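Transcriptional regulator, TetR family (Vibrio parahaemolyticus, PDB 3HE0) probably binds regulatory DNA as a dimeric transcription factor of the TetR family and so controls the expression of target genes. Local coordinates at residues A[20-23]-A[24-28]; A[45-48]-A[49-52]; A[69-72]-A[73-77]; A[154-158]-A[159-163]; A[168-172]-A[173-177]. One frame throughout, in Å; residues are numbered along the deposited sequence.

Interaction 1 of 5, residues A[20-23]-A[24-28]; sequences AEQL and IAESG
Ile24 leans back on Ala20, one turn earlier in helix 13-27, the first helix of the TetR-family DNA-binding domain. Its amide N donates to Ala20 O at 2.9 Å, and its CG1 comes within 3.3 Å of that oxygen. With CG1 beside the backbone N (chi1 -68°), the longer branch runs back along the helix. Both residues pack on Val62 of helix 55-74, and Ala20 also on Leu37 of helix 34-41. Ala25 repeats the pattern: its N is 2.7 Å from Glu21 O, and its CB lies alongside that oxygen. The carboxylate of Glu21 is turned the other way, into a salt bridge with Arg69.

At Glu26 a side-chain bond joins the backbone one. The N of Glu26 reaches Gln22 O, while Gln22 NE2 donates to Glu26 OE2 at 3.1 Å along a nearly straight N-H (173°). The acceptor lies in the amide plane of Gln22 but is met on its anti side, the two planes being 68° apart. The bend of the Gln22 chain at chi2 swings its amide round to Glu26, and its OE1 is held by Asn102. Leu23 CD2 lies beside the other carboxylate oxygen, Glu26 OE1, at 3.7 Å.

Ser27 gives Leu23 O two donors, its N at 2.8 Å and its OG at 3.3 Å. Gly28 then leaves the helix with positive phi. The Gln22 amide therefore links both ways, to Glu26 along the helix and to Asn102 on another, and the Leu23 carbonyl at the helix end is gripped twice by one serine.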
loop_
_atom_site.group_PDB
_atom_site.type_symbol
_atom_site.label_atom_id
_atom_site.label_comp_id
_atom_site.label_asym_id
_atom_site.label_seq_id
_atom_site.Cartn_x
_atom_site.Cartn_y
_atom_site.Cartn_z
ATOM N N ALA A 20 -13.547 17.022 -7.192
ATOM C CA ALA A 20 -13.759 15.589 -7.324
ATOM C C ALA A 20 -12.777 14.844 -6.463
ATOM O O ALA A 20 -13.150 13.955 -5.715
ATOM C CB ALA A 20 -13.589 15.147 -8.772
ATOM N N GLU A 21 -11.509 15.191 -6.619
ATOM C CA GLU A 21 -10.431 14.568 -5.831
ATOM C C GLU A 21 -10.633 14.739 -4.335
ATOM O O GLU A 21 -10.429 13.798 -3.577
ATOM C CB GLU A 21 -9.057 15.093 -6.283
ATOM C CG GLU A 21 -8.705 14.489 -7.610
ATOM C CD GLU A 21 -7.599 15.207 -8.344
ATOM O OE1 GLU A 21 -6.971 16.106 -7.753
ATOM O OE2 GLU A 21 -7.366 14.861 -9.518
ATOM N N GLN A 22 -11.077 15.919 -3.912
ATOM C CA GLN A 22 -11.377 16.140 -2.491
ATOM C C GLN A 22 -12.465 15.175 -1.998
ATOM O O GLN A 22 -12.313 14.542 -0.935
ATOM C CB GLN A 22 -11.771 17.602 -2.225
ATOM C CG GLN A 22 -12.028 17.898 -0.770
ATOM C CD GLN A 22 -10.802 17.723 0.094
ATOM O OE1 GLN A 22 -9.673 18.015 -0.330
ATOM N NE2 GLN A 22 -11.006 17.225 1.304
ATOM N N LEU A 23 -13.544 15.058 -2.770
ATOM C CA LEU A 23 -14.669 14.185 -2.409
ATOM C C LEU A 23 -14.250 12.707 -2.402
ATOM O O LEU A 23 -14.642 11.947 -1.506
ATOM C CB LEU A 23 -15.869 14.401 -3.350
ATOM C CG LEU A 23 -16.699 15.689 -3.199
ATOM C CD1 LEU A 23 -17.928 15.698 -4.121
ATOM C CD2 LEU A 23 -17.146 15.946 -1.764
ATOM N N ILE A 24 -13.439 12.314 -3.385
ATOM C CA ILE A 24 -12.928 10.945 -3.456
ATOM C C ILE A 24 -11.954 10.674 -2.301
ATOM O O ILE A 24 -12.035 9.625 -1.649
ATOM C CB ILE A 24 -12.255 10.666 -4.815
ATOM C CG1 ILE A 24 -13.308 10.669 -5.929
ATOM C CG2 ILE A 24 -11.506 9.322 -4.809
ATOM C CD1 ILE A 24 -12.726 10.864 -7.303
ATOM N N ALA A 25 -11.035 11.605 -2.036
ATOM C CA ALA A 25 -10.163 11.453 -0.867
ATOM C C ALA A 25 -11.044 11.236 0.339
ATOM O O ALA A 25 -10.819 10.305 1.093
ATOM C CB ALA A 25 -9.237 12.663 -0.656
ATOM N N GLU A 26 -12.079 12.055 0.483
ATOM C CA GLU A 26 -12.932 11.997 1.672
ATOM C C GLU A 26 -13.665 10.689 1.787
ATOM O O GLU A 26 -13.551 9.998 2.798
ATOM C CB GLU A 26 -13.991 13.096 1.659
ATOM C CG GLU A 26 -13.508 14.407 2.193
ATOM C CD GLU A 26 -14.451 15.551 1.913
ATOM O OE1 GLU A 26 -15.629 15.330 1.550
ATOM O OE2 GLU A 26 -13.990 16.693 2.053
ATOM N N SER A 27 -14.434 10.366 0.753
ATOM C CA SER A 27 -15.415 9.281 0.824
ATOM C C SER A 27 -15.427 8.361 -0.423
ATOM O O SER A 27 -16.441 7.735 -0.739
ATOM C CB SER A 27 -16.804 9.861 1.155
ATOM O OG SER A 27 -16.959 11.185 0.656
ATOM N N GLY A 28 -14.286 8.279 -1.111
ATOM C CA GLY A 28 -14.060 7.278 -2.174
ATOM C C GLY A 28 -14.742 7.417 -3.541
ATOM O O GLY A 28 -15.700 8.193 -3.712
#

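Interaction 2 of 5, residues A[45-48]-A[49-52]; sequences AGTI and YRYF
Arg50 folds back over Thr47, with Thr47 CA 3.7 Å above the centre of the guanidinium plane. Bends at chi2 and chi3 (chi3 -78°) lay the group there. Arg50 NH2 comes to 3.0 Å from Thr47 OG1, but the angle is too poor for a hydrogen bond, so the pair rests on the face contact. Tyr51 runs side by side with Thr47; its CD2 edge meets Thr47 O near the ring plane at 3.2 Å, and CE2 approaches Thr47 CG2. Phe52 crosses Ile48, CD2 lying 4.2 Å from Ile48 CG2.

Backbone bonds set these positions. Ile48 O accepts from Phe52 N at 2.9 Å and from Tyr51 N at 3.1 Å, which stands above the carbonyl plane. Arg50 N similarly reaches Thr47 O from above. Further out, Ile48 packs on Leu37 and Ala38 of helix 34-41, Phe52 on Leu17 and Leu58, and Tyr51 OH bonds Lys12 N.

Residues 33-52 are predicted to form the helix-turn-helix, in which 45-49 would be the recognition helix. Ile48 and Phe52 face the core while Tyr49 and Arg50 are exposed, consistent with their lying on the surface that would meet DNA.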
loop_
_atom_site.group_PDB
_atom_site.type_symbol
_atom_site.label_atom_id
_atom_site.label_comp_id
_atom_site.label_asym_id
_atom_site.label_seq_id
_atom_site.Cartn_x
_atom_site.Cartn_y
_atom_site.Cartn_z
ATOM N N ALA A 45 -24.562 21.702 -12.557
ATOM C CA ALA A 45 -24.403 20.303 -13.054
ATOM C C ALA A 45 -24.081 20.274 -14.525
ATOM O O ALA A 45 -23.264 19.480 -14.979
ATOM C CB ALA A 45 -25.678 19.505 -12.817
ATOM N N GLY A 46 -24.753 21.125 -15.293
ATOM C CA GLY A 46 -24.549 21.140 -16.736
ATOM C C GLY A 46 -23.112 21.451 -17.114
ATOM O O GLY A 46 -22.601 20.914 -18.075
ATOM N N THR A 47 -22.452 22.308 -16.334
ATOM C CA THR A 47 -21.043 22.598 -16.560
ATOM C C THR A 47 -20.172 21.332 -16.512
ATOM O O THR A 47 -19.235 21.213 -17.272
ATOM C CB THR A 47 -20.546 23.652 -15.570
ATOM O OG1 THR A 47 -21.284 24.857 -15.827
ATOM C CG2 THR A 47 -19.049 23.921 -15.704
ATOM N N ILE A 48 -20.485 20.388 -15.642
ATOM C CA ILE A 48 -19.658 19.204 -15.539
ATOM C C ILE A 48 -19.672 18.406 -16.838
ATOM O O ILE A 48 -18.646 17.838 -17.253
ATOM C CB ILE A 48 -20.091 18.306 -14.380
ATOM C CG1 ILE A 48 -19.809 19.034 -13.063
ATOM C CG2 ILE A 48 -19.344 16.920 -14.432
ATOM C CD1 ILE A 48 -20.603 18.539 -11.924
ATOM N N TYR A 49 -20.831 18.359 -17.477
ATOM C CA TYR A 49 -20.982 17.624 -18.726
ATOM C C TYR A 49 -20.390 18.306 -19.949
ATOM O O TYR A 49 -20.324 17.697 -21.010
ATOM C CB TYR A 49 -22.443 17.235 -18.931
ATOM C CG TYR A 49 -22.870 16.245 -17.851
ATOM C CD1 TYR A 49 -22.474 14.926 -17.916
ATOM C CD2 TYR A 49 -23.633 16.641 -16.773
ATOM C CE1 TYR A 49 -22.836 14.009 -16.955
ATOM C CE2 TYR A 49 -24.016 15.727 -15.799
ATOM C CZ TYR A 49 -23.611 14.407 -15.902
ATOM O OH TYR A 49 -23.951 13.474 -14.943
ATOM N N ARG A 50 -19.931 19.539 -19.806
ATOM C CA ARG A 50 -19.184 20.195 -20.861
ATOM C C ARG A 50 -17.722 19.796 -20.869
ATOM O O ARG A 50 -16.981 20.166 -21.798
ATOM C CB ARG A 50 -19.294 21.693 -20.720
ATOM C CG ARG A 50 -20.753 22.159 -20.764
ATOM C CD ARG A 50 -20.873 23.507 -21.360
ATOM N NE ARG A 50 -20.499 24.484 -20.382
ATOM C CZ ARG A 50 -21.347 25.013 -19.519
ATOM N NH1 ARG A 50 -22.627 24.640 -19.533
ATOM N NH2 ARG A 50 -20.901 25.903 -18.638
ATOM N N TYR A 51 -17.334 19.053 -19.841
ATOM C CA TYR A 51 -15.950 18.616 -19.652
ATOM C C TYR A 51 -15.820 17.114 -19.551
ATOM O O TYR A 51 -14.830 16.611 -19.999
ATOM C CB TYR A 51 -15.299 19.244 -18.405
ATOM C CG TYR A 51 -15.148 20.708 -18.522
ATOM C CD1 TYR A 51 -14.043 21.275 -19.144
ATOM C CD2 TYR A 51 -16.138 21.550 -18.048
ATOM C CE1 TYR A 51 -13.940 22.676 -19.264
ATOM C CE2 TYR A 51 -16.057 22.897 -18.189
ATOM C CZ TYR A 51 -14.965 23.465 -18.794
ATOM O OH TYR A 51 -14.938 24.847 -18.881
ATOM N N PHE A 52 -16.787 16.413 -18.961
ATOM C CA PHE A 52 -16.693 14.959 -18.783
ATOM C C PHE A 52 -17.960 14.325 -19.295
ATOM O O PHE A 52 -19.033 14.837 -19.016
ATOM C CB PHE A 52 -16.506 14.641 -17.296
ATOM C CG PHE A 52 -15.342 15.338 -16.704
ATOM C CD1 PHE A 52 -14.052 14.844 -16.908
ATOM C CD2 PHE A 52 -15.503 16.525 -16.034
ATOM C CE1 PHE A 52 -12.932 15.510 -16.395
ATOM C CE2 PHE A 52 -14.396 17.205 -15.527
ATOM C CZ PHE A 52 -13.104 16.673 -15.691
#

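Interaction 3 of 5, residues A[69-72]-A[73-77]; sequences RIAS and AVQAG
The amide of Gln75 reaches back to the carbonyl of Ala71 at the C-terminal end of helix 55-74 of the TetR fold, where the two flat groups meet through Gln75 NE2 and Ala71 O, 2.6 Å apart. The carbonyl plane is approached on both faces. Gln75 NE2 stands well above one of them (60° out of plane), and Gln75 N comes from the opposite face at 3.0 Å, tilted less steeply. Seen from the amide, Ala71 O lies modestly out of plane, and Ala71 CB is also near NE2.

In this fold the helix leads from the DNA-binding domain into the C-terminal domain. Gln75 is the first residue to leave helical angles, and its backbone and side chain together give the Ala71 carbonyl two donors. The chain is extended beyond CG, with CG placed beside the backbone N (chi1 -65°), which carries the amide back along the helix axis. Gln75 NE2 has a second acceptor in Met130 O, and Gln75 OE1 receives weak bonds from Gln133 N and Val134 N, so the amide also ties this helix end to the start of helix 132-143.

Before that point the helix is regular: Ala73 N bonds Arg69 O at 2.8 Å, and Val74 N bonds Ile70 O. The carbonyls of Val74 and Ala76 are met by Asn94 ND2 of helix 84-97. Along the apolar side Val74 crosses Ile70; CG2 of Val74, beside its own backbone N, lies 3.2 Å from Ile70 O and 3.9 Å from Ile70 CG2.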
loop_
_atom_site.group_PDB
_atom_site.type_symbol
_atom_site.label_atom_id
_atom_site.label_comp_id
_atom_site.label_asym_id
_atom_site.label_seq_id
_atom_site.Cartn_x
_atom_site.Cartn_y
_atom_site.Cartn_z
ATOM N N ARG A 69 0.220 14.338 -10.445
ATOM C CA ARG A 69 0.634 15.157 -9.329
ATOM C C ARG A 69 1.659 14.422 -8.457
ATOM O O ARG A 69 2.670 14.997 -8.057
ATOM C CB ARG A 69 -0.596 15.560 -8.518
ATOM C CG ARG A 69 -1.560 16.489 -9.299
ATOM C CD ARG A 69 -2.054 17.558 -8.428
ATOM N NE ARG A 69 -3.211 17.133 -7.665
ATOM C CZ ARG A 69 -3.432 17.398 -6.379
ATOM N NH1 ARG A 69 -4.559 16.967 -5.837
ATOM N NH2 ARG A 69 -2.543 18.046 -5.620
ATOM N N ILE A 70 1.393 13.143 -8.202
ATOM C CA ILE A 70 2.323 12.310 -7.454
ATOM C C ILE A 70 3.682 12.336 -8.173
ATOM O O ILE A 70 4.697 12.681 -7.550
ATOM C CB ILE A 70 1.771 10.904 -7.244
ATOM C CG1 ILE A 70 0.590 10.983 -6.281
ATOM C CG2 ILE A 70 2.856 9.964 -6.655
ATOM C CD1 ILE A 70 -0.255 9.711 -6.239
ATOM N N ALA A 71 3.681 12.112 -9.485
ATOM C CA ALA A 71 4.939 12.093 -10.257
ATOM C C ALA A 71 5.725 13.384 -10.127
ATOM O O ALA A 71 6.954 13.351 -9.923
ATOM C CB ALA A 71 4.694 11.750 -11.726
ATOM N N SER A 72 5.049 14.533 -10.205
ATOM C CA SER A 72 5.764 15.778 -9.990
ATOM C C SER A 72 6.136 15.999 -8.517
ATOM O O SER A 72 7.176 16.594 -8.242
ATOM C CB SER A 72 5.031 16.996 -10.573
ATOM O OG SER A 72 3.643 16.764 -10.611
ATOM N N ALA A 73 5.321 15.550 -7.566
ATOM C CA ALA A 73 5.736 15.675 -6.180
ATOM C C ALA A 73 7.027 14.789 -5.941
ATOM O O ALA A 73 8.064 15.254 -5.448
ATOM C CB ALA A 73 4.610 15.280 -5.275
ATOM N N VAL A 74 6.959 13.536 -6.369
ATOM C CA VAL A 74 8.062 12.612 -6.214
ATOM C C VAL A 74 9.348 13.164 -6.828
ATOM O O VAL A 74 10.426 12.990 -6.288
ATOM C CB VAL A 74 7.755 11.276 -6.867
ATOM C CG1 VAL A 74 9.029 10.396 -6.902
ATOM C CG2 VAL A 74 6.622 10.588 -6.115
ATOM N N GLN A 75 9.228 13.843 -7.953
ATOM C CA GLN A 75 10.409 14.291 -8.675
ATOM C C GLN A 75 10.817 15.735 -8.394
ATOM O O GLN A 75 11.750 16.235 -9.019
ATOM C CB GLN A 75 10.209 13.995 -10.159
ATOM C CG GLN A 75 10.139 12.453 -10.381
ATOM C CD GLN A 75 9.550 12.052 -11.731
ATOM O OE1 GLN A 75 10.172 11.318 -12.511
ATOM N NE2 GLN A 75 8.357 12.540 -12.010
ATOM N N ALA A 76 10.175 16.377 -7.413
ATOM C CA ALA A 76 10.398 17.793 -7.155
ATOM C C ALA A 76 11.810 18.009 -6.630
ATOM O O ALA A 76 12.271 17.286 -5.752
ATOM C CB ALA A 76 9.351 18.342 -6.161
ATOM N N GLY A 77 12.503 18.979 -7.205
ATOM C CA GLY A 77 13.855 19.296 -6.809
ATOM C C GLY A 77 14.922 18.371 -7.348
ATOM O O GLY A 77 16.092 18.539 -7.035
#

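Interaction 4 of 5, residues A[154-158]-A[159-163]; sequences VLSGL and SFEAS
Ser159 turns its hydroxyl back onto Leu155, OG donating to Leu155 O at 2.7 Å, at the break between helix 152-158 and helix 160-171. This interruption belongs to the all-helical C-terminal domain of the TetR fold, at a place where the two subunits meet.

The tight part lies on the inner side. Ser159 OG sits between its backbone N and carbonyl carbon (chi1 61°), and that rotation turns OG back to the carbonyl one turn earlier. Ser156 O takes two donors from opposite faces of its plane: Ser159 N at 3.2 Å, from above, and Glu161 N at 2.9 Å, less steeply tilted. The bond from Glu161 spans five residues and so carries the chain across the break. Leu155 and Ser159 pack on Phe138 and Ile193, while the Phe160 ring meets that of Tyr88.

The Ser156-Glu161 side is the more open one: both residues are partly exposed. There the Ser156 OG to Glu161 OE2 separation of 2.4 Å is too short to be trusted in detail, although the two groups clearly face one another; Ser156 OG also makes a weak hydrogen bond to a sulfate ion, probably from the crystallisation liquor. The other carboxylate oxygen, Glu161 OE1, forms a salt bridge with Lys169 of the second subunit. Next along the helix, Ala162 CB rests 3.6 Å from Gly157 O.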
loop_
_atom_site.group_PDB
_atom_site.type_symbol
_atom_site.label_atom_id
_atom_site.label_comp_id
_atom_site.label_asym_id
_atom_site.label_seq_id
_atom_site.Cartn_x
_atom_site.Cartn_y
_atom_site.Cartn_z
ATOM N N VAL A 154 11.038 -3.624 -10.444
ATOM C CA VAL A 154 11.504 -4.394 -9.284
ATOM C C VAL A 154 12.346 -3.466 -8.389
ATOM O O VAL A 154 12.147 -3.388 -7.185
ATOM C CB VAL A 154 12.282 -5.626 -9.728
ATOM C CG1 VAL A 154 12.898 -6.397 -8.519
ATOM C CG2 VAL A 154 11.385 -6.537 -10.563
ATOM N N LEU A 155 13.262 -2.715 -8.988
ATOM C CA LEU A 155 14.059 -1.770 -8.227
ATOM C C LEU A 155 13.135 -0.791 -7.470
ATOM O O LEU A 155 13.339 -0.504 -6.290
ATOM C CB LEU A 155 15.020 -1.024 -9.157
ATOM C CG LEU A 155 16.101 -1.883 -9.830
ATOM C CD1 LEU A 155 16.925 -1.014 -10.801
ATOM C CD2 LEU A 155 16.990 -2.590 -8.787
ATOM N N SER A 156 12.077 -0.324 -8.134
ATOM C CA SER A 156 11.150 0.600 -7.482
ATOM C C SER A 156 10.431 -0.085 -6.320
ATOM O O SER A 156 10.354 0.473 -5.222
ATOM C CB SER A 156 10.143 1.185 -8.470
ATOM O OG SER A 156 9.338 2.207 -7.836
ATOM N N GLY A 157 9.956 -1.306 -6.558
ATOM C CA GLY A 157 9.281 -2.082 -5.518
ATOM C C GLY A 157 10.155 -2.327 -4.294
ATOM O O GLY A 157 9.650 -2.390 -3.202
ATOM N N LEU A 158 11.470 -2.444 -4.483
ATOM C CA LEU A 158 12.391 -2.762 -3.396
ATOM C C LEU A 158 12.821 -1.558 -2.565
ATOM O O LEU A 158 13.325 -1.731 -1.449
ATOM C CB LEU A 158 13.643 -3.406 -3.969
ATOM C CG LEU A 158 13.500 -4.827 -4.494
ATOM C CD1 LEU A 158 14.655 -5.035 -5.492
ATOM C CD2 LEU A 158 13.410 -5.885 -3.360
ATOM N N SER A 159 12.592 -0.352 -3.090
ATOM C CA SER A 159 13.156 0.850 -2.522
ATOM C C SER A 159 12.044 1.904 -2.277
ATOM O O SER A 159 11.405 1.908 -1.210
ATOM C CB SER A 159 14.287 1.364 -3.421
ATOM O OG SER A 159 13.835 1.686 -4.722
ATOM N N PHE A 160 11.756 2.729 -3.274
ATOM C CA PHE A 160 10.712 3.735 -3.146
ATOM C C PHE A 160 9.370 3.194 -2.678
ATOM O O PHE A 160 8.830 3.683 -1.687
ATOM C CB PHE A 160 10.525 4.483 -4.469
ATOM C CG PHE A 160 11.740 5.255 -4.905
ATOM C CD1 PHE A 160 12.462 6.033 -3.997
ATOM C CD2 PHE A 160 12.176 5.211 -6.211
ATOM C CE1 PHE A 160 13.580 6.777 -4.400
ATOM C CE2 PHE A 160 13.313 5.965 -6.617
ATOM C CZ PHE A 160 14.007 6.731 -5.703
ATOM N N GLU A 161 8.822 2.214 -3.402
ATOM C CA GLU A 161 7.419 1.779 -3.201
ATOM C C GLU A 161 7.264 1.159 -1.839
ATOM O O GLU A 161 6.174 1.210 -1.227
ATOM C CB GLU A 161 6.906 0.803 -4.291
ATOM C CG GLU A 161 6.452 1.529 -5.599
ATOM C CD GLU A 161 6.530 0.653 -6.852
ATOM O OE1 GLU A 161 5.892 -0.399 -6.900
ATOM O OE2 GLU A 161 7.232 1.009 -7.812
ATOM N N ALA A 162 8.351 0.615 -1.339
ATOM C CA ALA A 162 8.281 -0.044 -0.049
ATOM C C ALA A 162 8.201 1.020 1.034
ATOM O O ALA A 162 7.394 0.895 1.954
ATOM C CB ALA A 162 9.461 -1.017 0.161
ATOM N N SER A 163 9.011 2.064 0.928
ATOM C CA SER A 163 9.019 3.169 1.928
ATOM C C SER A 163 7.752 4.119 1.926
ATOM O O SER A 163 7.568 4.931 2.821
ATOM C CB SER A 163 10.167 4.058 1.601
ATOM O OG SER A 163 9.793 4.751 0.440
#

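Interaction 5 of 5, residues A[168-172]-A[173-177]; sequences RKHAL and GFYQL
His170 and Tyr175 are turned obliquely to one another, ring centroids 5.8 Å apart and planes at 55°, where a Schellman motif ends helix 160-171. Gly173, with positive phi, is its C-prime residue. Phe174 N reaches Lys169 O at 2.9 Å nearly in line with the carbonyl, and Gly173 N reaches His170 O at 2.8 Å from above the carbonyl plane.

Beyond the turn the chain crosses the helix end, and the Tyr175 side chain reaches back along the last turn. A chi1 of 61° swings its ring inward, one face over the backbone of His170; His170 CA is 4.1 Å above that plane, towards the rim. Tyr175 OH also makes a weak bond to Leu166 O, a turn further back. The imidazole, extended away from its own backbone N, meets the ring of Trp96 in helix 84-97.

Lys169 crosses Phe174 obliquely, and its CB lies in the ring plane at the edge, 3.6 Å from Phe174 CD2. The bend at chi4 brings Lys169 NZ round to Phe174 CE2, and Leu172 CB touches the same ring carbon. Across the dimer, Phe174 meets Trp124 of the second subunit with planes about perpendicular, while Tyr175 and Lys169 pack on Glu153 of that subunit. The turn thus belongs partly to the dimer interface.

At the NE2 end of the imidazole the tie is weaker. Ring and Gln176 amide planes are 24° apart, and His170 NE2 makes a weak hydrogen bond of 3.3 Å to Gln176 OE1.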
loop_
_atom_site.group_PDB
_atom_site.type_symbol
_atom_site.label_atom_id
_atom_site.label_comp_id
_atom_site.label_asym_id
_atom_site.label_seq_id
_atom_site.Cartn_x
_atom_site.Cartn_y
_atom_site.Cartn_z
ATOM N N ARG A 168 3.460 5.625 5.417
ATOM C CA ARG A 168 2.061 5.333 5.752
ATOM C C ARG A 168 1.961 4.895 7.203
ATOM O O ARG A 168 1.227 5.468 7.979
ATOM C CB ARG A 168 1.541 4.231 4.826
ATOM C CG ARG A 168 0.047 4.208 4.495
ATOM C CD ARG A 168 -0.183 3.311 3.230
ATOM N NE ARG A 168 0.505 2.006 3.352
ATOM C CZ ARG A 168 1.179 1.351 2.385
ATOM N NH1 ARG A 168 1.294 1.829 1.140
ATOM N NH2 ARG A 168 1.769 0.183 2.672
ATOM N N LYS A 169 2.748 3.898 7.572
ATOM C CA LYS A 169 2.738 3.391 8.941
ATOM C C LYS A 169 3.288 4.388 9.977
ATOM O O LYS A 169 2.918 4.307 11.153
ATOM C CB LYS A 169 3.474 2.042 9.018
ATOM C CG LYS A 169 2.676 0.870 8.398
ATOM C CD LYS A 169 3.084 -0.506 8.958
ATOM C CE LYS A 169 2.149 -1.627 8.486
ATOM N NZ LYS A 169 0.784 -1.526 9.105
ATOM N N HIS A 170 4.151 5.320 9.558
ATOM C CA HIS A 170 4.603 6.409 10.456
ATOM C C HIS A 170 3.488 7.419 10.693
ATOM O O HIS A 170 3.174 7.730 11.841
ATOM C CB HIS A 170 5.846 7.152 9.924
ATOM C CG HIS A 170 6.278 8.305 10.789
ATOM N ND1 HIS A 170 5.946 9.616 10.511
ATOM C CD2 HIS A 170 7.007 8.340 11.931
ATOM C CE1 HIS A 170 6.456 10.406 11.439
ATOM N NE2 HIS A 170 7.096 9.656 12.317
ATOM N N ALA A 171 2.902 7.929 9.605
ATOM C CA ALA A 171 1.800 8.898 9.691
ATOM C C ALA A 171 0.618 8.360 10.502
ATOM O O ALA A 171 -0.108 9.136 11.109
ATOM C CB ALA A 171 1.337 9.303 8.304
ATOM N N LEU A 172 0.436 7.035 10.498
ATOM C CA LEU A 172 -0.604 6.351 11.286
ATOM C C LEU A 172 -0.141 5.945 12.701
ATOM O O LEU A 172 -0.865 5.251 13.417
ATOM C CB LEU A 172 -1.107 5.111 10.524
ATOM C CG LEU A 172 -1.760 5.403 9.168
ATOM C CD1 LEU A 172 -1.934 4.116 8.353
ATOM C CD2 LEU A 172 -3.087 6.131 9.353
ATOM N N GLY A 173 1.065 6.354 13.094
ATOM C CA GLY A 173 1.511 6.236 14.484
ATOM C C GLY A 173 2.212 4.958 14.916
ATOM O O GLY A 173 2.613 4.846 16.064
ATOM N N PHE A 174 2.395 3.993 14.023
ATOM C CA PHE A 174 2.952 2.698 14.449
ATOM C C PHE A 174 4.367 2.790 15.043
ATOM O O PHE A 174 4.739 1.979 15.890
ATOM C CB PHE A 174 2.867 1.658 13.321
ATOM C CG PHE A 174 1.448 1.352 12.901
ATOM C CD1 PHE A 174 0.504 0.950 13.847
ATOM C CD2 PHE A 174 1.049 1.482 11.576
ATOM C CE1 PHE A 174 -0.798 0.687 13.482
ATOM C CE2 PHE A 174 -0.262 1.218 11.199
ATOM C CZ PHE A 174 -1.188 0.820 12.155
ATOM N N TYR A 175 5.131 3.795 14.620
ATOM C CA TYR A 175 6.452 4.074 15.198
ATOM C C TYR A 175 6.858 5.543 14.958
ATOM O O TYR A 175 6.408 6.173 13.988
ATOM C CB TYR A 175 7.495 3.147 14.586
ATOM C CG TYR A 175 7.602 3.360 13.110
ATOM C CD1 TYR A 175 8.471 4.314 12.587
ATOM C CD2 TYR A 175 6.795 2.642 12.231
ATOM C CE1 TYR A 175 8.548 4.531 11.229
ATOM C CE2 TYR A 175 6.864 2.847 10.870
ATOM C CZ TYR A 175 7.742 3.787 10.371
ATOM O OH TYR A 175 7.807 3.982 9.015
ATOM N N GLN A 176 7.696 6.074 15.852
ATOM C CA GLN A 176 8.291 7.411 15.696
ATOM C C GLN A 176 9.736 7.253 15.198
ATOM O O GLN A 176 10.485 6.415 15.699
ATOM C CB GLN A 176 8.265 8.200 17.022
ATOM C CG GLN A 176 6.945 8.951 17.356
ATOM C CD GLN A 176 6.828 10.320 16.684
ATOM O OE1 GLN A 176 6.619 10.415 15.471
ATOM N NE2 GLN A 176 6.950 11.384 17.477
ATOM N N LEU A 177 10.117 8.064 14.214
ATOM C CA LEU A 177 11.417 7.962 13.574
ATOM C C LEU A 177 12.161 9.297 13.695
ATOM O O LEU A 177 11.719 10.295 13.110
ATOM C CB LEU A 177 11.214 7.597 12.095
ATOM C CG LEU A 177 11.993 6.405 11.534
ATOM C CD1 LEU A 177 11.813 5.173 12.400
ATOM C CD2 LEU A 177 11.532 6.105 10.121
#

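In the fold
The five contacts follow one another along the chain. Interactions 1 and 2 lie in the family's DNA-binding region, 18 Å apart between centres, on helix 13-27 and around helix 45-49. Helix 55-74 leads from that region as far as interaction 3, and the Glu21-Arg69 salt bridge joins interactions 1 and 3. Centre to centre, interaction 4 lies about 16 Å from interaction 3 and about 18 Å from interaction 5, with which it shares helix 160-171. Interactions 4 and 5 touch the second subunit, as does interaction 1 at Ser27. With 41 Å between the centres of interactions 2 and 5, the predicted DNA-reading end stands far from a C-terminal-domain dimer contact, further helices completing the path.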